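Local structure of carbonic anhydrase (Neosartorya fumigata, 7COI) at residues 143-148 / 173-178; 223-228 / 254-259. The protein probably catalyses the reversible hydration of carbon dioxide to hydrogencarbonate as a zinc-dependent beta-class carbonic anhydrase. All blocks are in the same frame, centred on the assembly; numbering follows the deposited sequence.

Contact 1 (143-148 / 173-178); sequences IANVIH and CGHTKC. With ZN (zinc ion), chain F.
Asn145 reaches across to the C-terminal end of strand 169-175, where the beta-carbonic anhydrase fold builds its zinc site. The loop that follows strand 137-142 carries it, and the backbones come closest at Asn145 and Gly174, whose CA atoms are 6.3 Å apart. CB of Asn145 starts beside the carbonyl oxygen of Cys173. Its CG lies between the backbone N and the carbonyl carbon (chi1 50°), a turn that brings the flat amide against the Cys173-Gly174 peptide; CG is 3.4 Å from Cys173 O. Beyond CG the amide spreads over Gly174, with both OD1 and ND2 near its CA, Asn145 OD1 at 3.4 Å from Gly174 CA. OD1 does not bond to Cys173 O, since both are acceptors. Instead it accepts a hydrogen bond of 2.7 Å from a water, which in turn takes the backbone N-H of His175. A single water thus links the amide to the backbone of the zinc ligand His175, and OD1 also sits at the edge of the His175 imidazole, near the ring plane.

His175 and Cys178 supply two of the zinc ligands from the strand end and the turn after it; Cys119 supplies a third. The imidazole is fixed at NE2 by the metal, while ND1 makes a weak hydrogen bond to the carbonyl oxygen of Thr176. Cys178 occupies the N-cap of helix 179-185, and its sulfur, itself a metal ligand, also caps a backbone N of that helix. With SG anti to the backbone N (chi1 -176°), the thiolate also faces Ala144, whose CA and CB each lie 3.8 Å from Cys178 SG, while Cys178 SG binds zinc at 2.3 Å.

Contact 2 (223-228 / 254-259); sequences LAELNV and GLIYDV
Val228 presses its two methyl groups onto the backbone of strand 251-257, the tight end of a helix-on-sheet contact in the alpha/beta core of the subunit. CG1, anti to the backbone N (chi1 169°), rests on Gly254, and the distance from Val228 CG1 to Gly254 CA is only 3.5 Å, closer than carbons usually pack. Gly254 has no side chain between its CA and the methyl, and helix and strand come within 5.9 Å there, between the CA atoms of Val228 and Gly254. The other branch meets the next two residues: Val228 CG2 lies 3.7 Å from Leu255 O and 3.9 Å from Ile256 CD1.

Towards the N-terminal side of the helical segment the fit relaxes. Ile256 CD1 reaches the helix backbone at Ala224 O, but the methyl of Ala224 stays 4.3 Å from Ile256 CD1. Glu225, partly exposed, contributes only the aliphatic part of its chain, which crosses Ile256 at about a right angle with CG over Ile256 CG1; its carboxylate turns away from Ile256 and forms a salt bridge with Arg265 on strand 264-266.

The axes of the two segments run roughly antiparallel, at 151° and 8.6 Å apart. Strand 251-257 lies between strands 169-175 and 264-266, while helix 216-236 is backed by helix 193-206, against which Leu223 and Asn227 pack.

In the fold
Contacts 1 and 2 lie with their centres 7 Å apart and meet through neighbouring parallel strands of one sheet: Gly174 N is 3.0 Å from Leu255 O and Gly174 O is 2.9 Å from Tyr257 N, both probable hydrogen bonds. Asn145 links them again on the helix side, packing against Asn227 and Val228, while Ala144 O takes a weak hydrogen bond from Asn227 ND2. Contact 1 supplies the zinc ligands His175 and Cys178, whereas contact 2 lies farther from the metal and contributes no ligand; at the nearest atoms, the Ala224 side chain is about 8 Å from the zinc and that of Ile256 about 5 Å from the His175 side chain. Both contacts also touch the second subunit.

Contact 1 (143-148 / 173-178)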
ATOM      1  N   ILE A 143       2.013  13.174   4.773  1.00 12.62           N
ATOM      2  CA  ILE A 143       3.039  14.049   4.135  1.00 12.31           C
ATOM      3  C   ILE A 143       2.441  14.748   2.898  1.00 11.83           C
ATOM      4  O   ILE A 143       2.088  14.066   1.904  1.00 11.82           O
ATOM      5  CB  ILE A 143       4.321  13.298   3.790  1.00 12.65           C
ATOM      6  CG1 ILE A 143       4.993  12.735   5.046  1.00 13.01           C
ATOM      7  CG2 ILE A 143       5.256  14.233   3.024  1.00 12.62           C
ATOM      8  CD1 ILE A 143       5.352  13.757   6.111  1.00 13.47           C
ATOM      9  N   ALA A 144       2.320  16.073   2.974  1.00 12.60           N
ATOM     10  CA  ALA A 144       1.877  16.957   1.872  1.00 13.63           C
ATOM     11  C   ALA A 144       0.444  16.657   1.443  1.00 14.37           C
ATOM     12  O   ALA A 144       0.086  16.980   0.290  1.00 14.44           O
ATOM     13  CB  ALA A 144       2.806  16.804   0.691  1.00 13.77           C
ATOM     14  N   ASN A 145      -0.405  16.165   2.353  1.00 14.36           N
ATOM     15  CA  ASN A 145      -1.868  16.051   2.090  1.00 15.04           C
ATOM     16  C   ASN A 145      -2.054  15.393   0.709  1.00 15.69           C
ATOM     17  O   ASN A 145      -2.944  15.814  -0.039  1.00 15.51           O
ATOM     18  CB  ASN A 145      -2.584  17.413   2.253  1.00 14.25           C
ATOM     19  CG  ASN A 145      -1.975  18.604   1.518  1.00 14.81           C
ATOM     20  OD1 ASN A 145      -1.082  19.254   2.036  1.00 13.73           O
ATOM     21  ND2 ASN A 145      -2.488  18.912   0.328  1.00 13.09           N
ATOM     22  N   VAL A 146      -1.325  14.310   0.423  1.00 15.51           N
ATOM     23  CA  VAL A 146      -1.359  13.620  -0.896  1.00 16.45           C
ATOM     24  C   VAL A 146      -2.446  12.552  -0.857  1.00 18.17           C
ATOM     25  O   VAL A 146      -2.520  11.783   0.113  1.00 14.61           O
ATOM     26  CB  VAL A 146       0.009  13.018  -1.262  1.00 17.21           C
ATOM     27  CG1 VAL A 146      -0.047  12.178  -2.532  1.00 17.82           C
ATOM     28  CG2 VAL A 146       1.039  14.106  -1.410  1.00 17.22           C
ATOM     29  N   ILE A 147      -3.286  12.525  -1.885  1.00 15.79           N
ATOM     30  CA  ILE A 147      -4.286  11.446  -2.082  1.00 18.12           C
ATOM     31  C   ILE A 147      -3.787  10.521  -3.174  1.00 19.65           C
ATOM     32  O   ILE A 147      -3.959  10.844  -4.368  1.00 22.31           O
ATOM     33  CB  ILE A 147      -5.693  11.991  -2.390  1.00 22.58           C
ATOM     34  CG1 ILE A 147      -6.091  13.091  -1.403  1.00 26.03           C
ATOM     35  CG2 ILE A 147      -6.698  10.857  -2.436  1.00 22.74           C
ATOM     36  CD1 ILE A 147      -7.533  13.089  -1.007  1.00 32.53           C
ATOM     37  N   HIS A 148      -3.189   9.395  -2.789  1.00 18.01           N
ATOM     38  CA  HIS A 148      -2.920   8.275  -3.712  1.00 17.72           C
ATOM     39  C   HIS A 148      -4.243   7.558  -3.871  1.00 19.25           C
ATOM     40  O   HIS A 148      -4.820   7.160  -2.870  1.00 18.11           O
ATOM     41  CB  HIS A 148      -1.875   7.311  -3.147  1.00 18.02           C
ATOM     42  CG  HIS A 148      -0.510   7.892  -3.039  1.00 16.57           C
ATOM     43  ND1 HIS A 148       0.452   7.658  -3.986  1.00 16.49           N
ATOM     44  CD2 HIS A 148       0.072   8.625  -2.061  1.00 17.28           C
ATOM     45  CE1 HIS A 148       1.566   8.263  -3.596  1.00 15.48           C
ATOM     46  NE2 HIS A 148       1.363   8.849  -2.440  1.00 15.13           N
ATOM     47  N   CYS A 173      -6.716  20.450   2.657  1.00 16.01           N
ATOM     48  CA  CYS A 173      -5.977  21.669   3.007  1.00 16.41           C
ATOM     49  C   CYS A 173      -4.502  21.429   2.751  1.00 16.03           C
ATOM     50  O   CYS A 173      -3.898  20.619   3.455  1.00 16.74           O
ATOM     51  CB  CYS A 173      -6.269  22.071   4.448  1.00 17.57           C
ATOM     52  SG  CYS A 173      -5.480  23.640   4.876  1.00 18.83           S
ATOM     53  N   GLY A 174      -3.963  22.133   1.755  1.00 15.38           N
ATOM     54  CA  GLY A 174      -2.511  22.285   1.563  1.00 14.59           C
ATOM     55  C   GLY A 174      -2.002  23.495   2.316  1.00 14.88           C
ATOM     56  O   GLY A 174      -2.800  24.188   2.979  1.00 15.49           O
ATOM     57  N   HIS A 175      -0.698  23.755   2.287  1.00 14.56           N
ATOM     58  CA  HIS A 175      -0.191  24.897   3.086  1.00 16.92           C
ATOM     59  C   HIS A 175       1.058  25.443   2.409  1.00 16.47           C
ATOM     60  O   HIS A 175       1.692  24.754   1.583  1.00 17.65           O
ATOM     61  CB  HIS A 175      -0.030  24.555   4.577  1.00 17.70           C
ATOM     62  CG  HIS A 175       1.080  23.591   4.752  1.00 17.49           C
ATOM     63  ND1 HIS A 175       2.329  24.001   5.205  1.00 17.19           N
ATOM     64  CD2 HIS A 175       1.165  22.275   4.460  1.00 16.23           C
ATOM     65  CE1 HIS A 175       3.149  22.986   5.215  1.00 17.74           C
ATOM     66  NE2 HIS A 175       2.439  21.940   4.794  1.00 15.70           N
ATOM     67  N   THR A 176       1.356  26.695   2.720  1.00 18.07           N
ATOM     68  CA  THR A 176       2.589  27.367   2.271  1.00 19.08           C
ATOM     69  C   THR A 176       3.760  26.752   3.036  1.00 19.55           C
ATOM     70  O   THR A 176       3.574  26.300   4.210  1.00 19.17           O
ATOM     71  CB  THR A 176       2.457  28.891   2.437  1.00 19.73           C
ATOM     72  OG1 THR A 176       2.380  29.194   3.831  1.00 21.06           O
ATOM     73  CG2 THR A 176       1.249  29.433   1.716  1.00 22.55           C
ATOM     74  N   LYS A 177       4.945  26.777   2.433  1.00 18.75           N
ATOM     75  CA  LYS A 177       6.200  26.264   3.055  1.00 21.45           C
ATOM     76  C   LYS A 177       6.077  24.755   3.341  1.00 19.32           C
ATOM     77  O   LYS A 177       6.578  24.316   4.375  1.00 20.25           O
ATOM     78  CB  LYS A 177       6.499  27.035   4.336  1.00 26.42           C
ATOM     79  CG  LYS A 177       6.447  28.556   4.187  1.00 31.20           C
ATOM     80  CD  LYS A 177       7.570  29.081   3.352  1.00 37.23           C
ATOM     81  CE  LYS A 177       8.892  29.079   4.100  1.00 45.70           C
ATOM     82  NZ  LYS A 177      10.042  28.602   3.282  1.00 52.06           N
ATOM     83  N   CYS A 178       5.396  24.011   2.478  1.00 19.07           N
ATOM     84  CA  CYS A 178       5.226  22.529   2.628  1.00 19.34           C
ATOM     85  C   CYS A 178       6.516  21.838   2.217  1.00 19.54           C
ATOM     86  O   CYS A 178       6.848  21.881   1.032  1.00 17.61           O
ATOM     87  CB  CYS A 178       4.041  22.007   1.824  1.00 17.66           C
ATOM     88  SG  CYS A 178       3.778  20.236   2.100  1.00 17.18           S
TER
HETATM   89 ZN    ZN F 302       3.345  20.050   4.365  1.00 17.55          ZN
HETATM   90  O   HOH W   1       0.606  21.157   1.087  1.00 15.89           O

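Contact 2 (223-228 / 254-259)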
ATOM      1  N   LEU A 223       2.579  24.471  -6.785  1.00 21.54           N
ATOM      2  CA  LEU A 223       2.504  22.987  -6.763  1.00 20.87           C
ATOM      3  C   LEU A 223       1.614  22.551  -5.593  1.00 19.51           C
ATOM      4  O   LEU A 223       0.882  21.561  -5.756  1.00 18.75           O
ATOM      5  CB  LEU A 223       3.912  22.397  -6.675  1.00 20.22           C
ATOM      6  CG  LEU A 223       3.957  20.873  -6.743  1.00 20.98           C
ATOM      7  CD1 LEU A 223       3.201  20.329  -7.938  1.00 22.09           C
ATOM      8  CD2 LEU A 223       5.383  20.384  -6.772  1.00 20.36           C
ATOM      9  N   ALA A 224       1.647  23.237  -4.453  1.00 19.18           N
ATOM     10  CA  ALA A 224       0.753  22.949  -3.305  1.00 19.94           C
ATOM     11  C   ALA A 224      -0.700  23.101  -3.745  1.00 21.27           C
ATOM     12  O   ALA A 224      -1.514  22.288  -3.400  1.00 15.86           O
ATOM     13  CB  ALA A 224       1.093  23.842  -2.131  1.00 20.56           C
ATOM     14  N   GLU A 225      -1.025  24.154  -4.507  1.00 20.84           N
ATOM     15  CA  GLU A 225      -2.402  24.377  -5.035  1.00 23.06           C
ATOM     16  C   GLU A 225      -2.769  23.279  -6.031  1.00 18.42           C
ATOM     17  O   GLU A 225      -3.900  22.794  -5.964  1.00 19.84           O
ATOM     18  CB  GLU A 225      -2.521  25.729  -5.745  1.00 24.43           C
ATOM     19  CG  GLU A 225      -2.274  26.887  -4.811  1.00 25.80           C
ATOM     20  CD  GLU A 225      -2.226  28.252  -5.475  1.00 32.17           C
ATOM     21  OE1 GLU A 225      -1.952  28.306  -6.685  1.00 36.63           O
ATOM     22  OE2 GLU A 225      -2.419  29.251  -4.763  1.00 31.97           O
ATOM     23  N   LEU A 226      -1.871  22.964  -6.968  1.00 21.24           N
ATOM     24  CA  LEU A 226      -2.126  21.919  -7.990  1.00 21.31           C
ATOM     25  C   LEU A 226      -2.353  20.580  -7.276  1.00 17.66           C
ATOM     26  O   LEU A 226      -3.244  19.833  -7.685  1.00 17.20           O
ATOM     27  CB  LEU A 226      -0.953  21.851  -8.965  1.00 21.05           C
ATOM     28  CG  LEU A 226      -0.836  23.026  -9.942  1.00 23.07           C
ATOM     29  CD1 LEU A 226       0.493  22.918 -10.625  1.00 22.34           C
ATOM     30  CD2 LEU A 226      -1.996  23.040 -10.926  1.00 24.09           C
ATOM     31  N   ASN A 227      -1.638  20.344  -6.181  1.00 18.97           N
ATOM     32  CA  ASN A 227      -1.768  19.091  -5.379  1.00 17.18           C
ATOM     33  C   ASN A 227      -3.137  19.035  -4.712  1.00 16.60           C
ATOM     34  O   ASN A 227      -3.776  17.940  -4.694  1.00 15.68           O
ATOM     35  CB  ASN A 227      -0.613  18.983  -4.393  1.00 16.45           C
ATOM     36  CG  ASN A 227      -0.669  17.701  -3.602  1.00 17.68           C
ATOM     37  OD1 ASN A 227      -0.839  16.638  -4.197  1.00 16.69           O
ATOM     38  ND2 ASN A 227      -0.576  17.820  -2.275  1.00 15.02           N
ATOM     39  N   VAL A 228      -3.619  20.154  -4.150  1.00 17.95           N
ATOM     40  CA  VAL A 228      -4.962  20.185  -3.516  1.00 16.50           C
ATOM     41  C   VAL A 228      -5.987  19.899  -4.613  1.00 17.11           C
ATOM     42  O   VAL A 228      -6.888  19.103  -4.395  1.00 17.19           O
ATOM     43  CB  VAL A 228      -5.233  21.527  -2.801  1.00 16.84           C
ATOM     44  CG1 VAL A 228      -6.693  21.647  -2.405  1.00 18.41           C
ATOM     45  CG2 VAL A 228      -4.313  21.708  -1.581  1.00 16.69           C
ATOM     46  N   GLY A 254     -11.205  22.798  -1.433  1.00 20.68           N
ATOM     47  CA  GLY A 254      -9.747  22.942  -1.426  1.00 20.16           C
ATOM     48  C   GLY A 254      -9.366  24.213  -0.725  1.00 24.78           C
ATOM     49  O   GLY A 254      -9.944  25.286  -1.067  1.00 22.55           O
ATOM     50  N   LEU A 255      -8.428  24.116   0.230  1.00 22.10           N
ATOM     51  CA  LEU A 255      -7.913  25.276   0.981  1.00 20.18           C
ATOM     52  C   LEU A 255      -6.406  25.292   0.872  1.00 20.12           C
ATOM     53  O   LEU A 255      -5.791  24.206   0.711  1.00 16.92           O
ATOM     54  CB  LEU A 255      -8.295  25.219   2.460  1.00 19.10           C
ATOM     55  CG  LEU A 255      -9.777  25.144   2.785  1.00 19.93           C
ATOM     56  CD1 LEU A 255      -9.985  25.078   4.287  1.00 20.16           C
ATOM     57  CD2 LEU A 255     -10.523  26.355   2.228  1.00 20.11           C
ATOM     58  N   ILE A 256      -5.836  26.489   1.031  1.00 19.49           N
ATOM     59  CA  ILE A 256      -4.404  26.685   1.365  1.00 17.73           C
ATOM     60  C   ILE A 256      -4.319  27.429   2.693  1.00 21.02           C
ATOM     61  O   ILE A 256      -4.978  28.489   2.865  1.00 19.20           O
ATOM     62  CB  ILE A 256      -3.633  27.407   0.254  1.00 19.05           C
ATOM     63  CG1 ILE A 256      -3.583  26.584  -1.042  1.00 20.17           C
ATOM     64  CG2 ILE A 256      -2.266  27.807   0.749  1.00 17.85           C
ATOM     65  CD1 ILE A 256      -2.777  25.283  -1.002  1.00 22.66           C
ATOM     66  N   TYR A 257      -3.515  26.889   3.609  1.00 20.20           N
ATOM     67  CA  TYR A 257      -3.215  27.473   4.930  1.00 18.23           C
ATOM     68  C   TYR A 257      -1.912  28.232   4.808  1.00 19.32           C
ATOM     69  O   TYR A 257      -0.914  27.641   4.419  1.00 17.72           O
ATOM     70  CB  TYR A 257      -3.111  26.397   6.008  1.00 17.28           C
ATOM     71  CG  TYR A 257      -2.794  26.949   7.368  1.00 17.41           C
ATOM     72  CD1 TYR A 257      -3.681  27.825   7.984  1.00 17.53           C
ATOM     73  CD2 TYR A 257      -1.572  26.697   7.999  1.00 17.34           C
ATOM     74  CE1 TYR A 257      -3.398  28.353   9.228  1.00 18.76           C
ATOM     75  CE2 TYR A 257      -1.286  27.226   9.247  1.00 17.90           C
ATOM     76  CZ  TYR A 257      -2.206  28.056   9.867  1.00 19.48           C
ATOM     77  OH  TYR A 257      -1.942  28.615  11.090  1.00 21.26           O
ATOM     78  N   ASP A 258      -1.919  29.521   5.168  1.00 20.79           N
ATOM     79  CA  ASP A 258      -0.694  30.359   5.161  1.00 20.41           C
ATOM     80  C   ASP A 258      -0.081  30.237   6.555  1.00 21.37           C
ATOM     81  O   ASP A 258      -0.668  30.786   7.537  1.00 22.63           O
ATOM     82  CB  ASP A 258      -1.050  31.804   4.770  1.00 24.66           C
ATOM     83  CG  ASP A 258       0.139  32.722   4.620  1.00 31.12           C
ATOM     84  OD1 ASP A 258       1.142  32.502   5.307  1.00 28.06           O
ATOM     85  OD2 ASP A 258       0.050  33.635   3.790  1.00 38.06           O
ATOM     86  N   VAL A 259       1.045  29.537   6.677  1.00 20.61           N
ATOM     87  CA  VAL A 259       1.651  29.259   8.012  1.00 23.90           C
ATOM     88  C   VAL A 259       2.148  30.564   8.641  1.00 25.19           C
ATOM     89  O   VAL A 259       2.362  30.567   9.861  1.00 33.91           O
ATOM     90  CB  VAL A 259       2.770  28.210   7.926  1.00 22.51           C
ATOM     91  CG1 VAL A 259       2.223  26.886   7.421  1.00 22.28           C
ATOM     92  CG2 VAL A 259       3.920  28.692   7.065  1.00 23.71           C
TER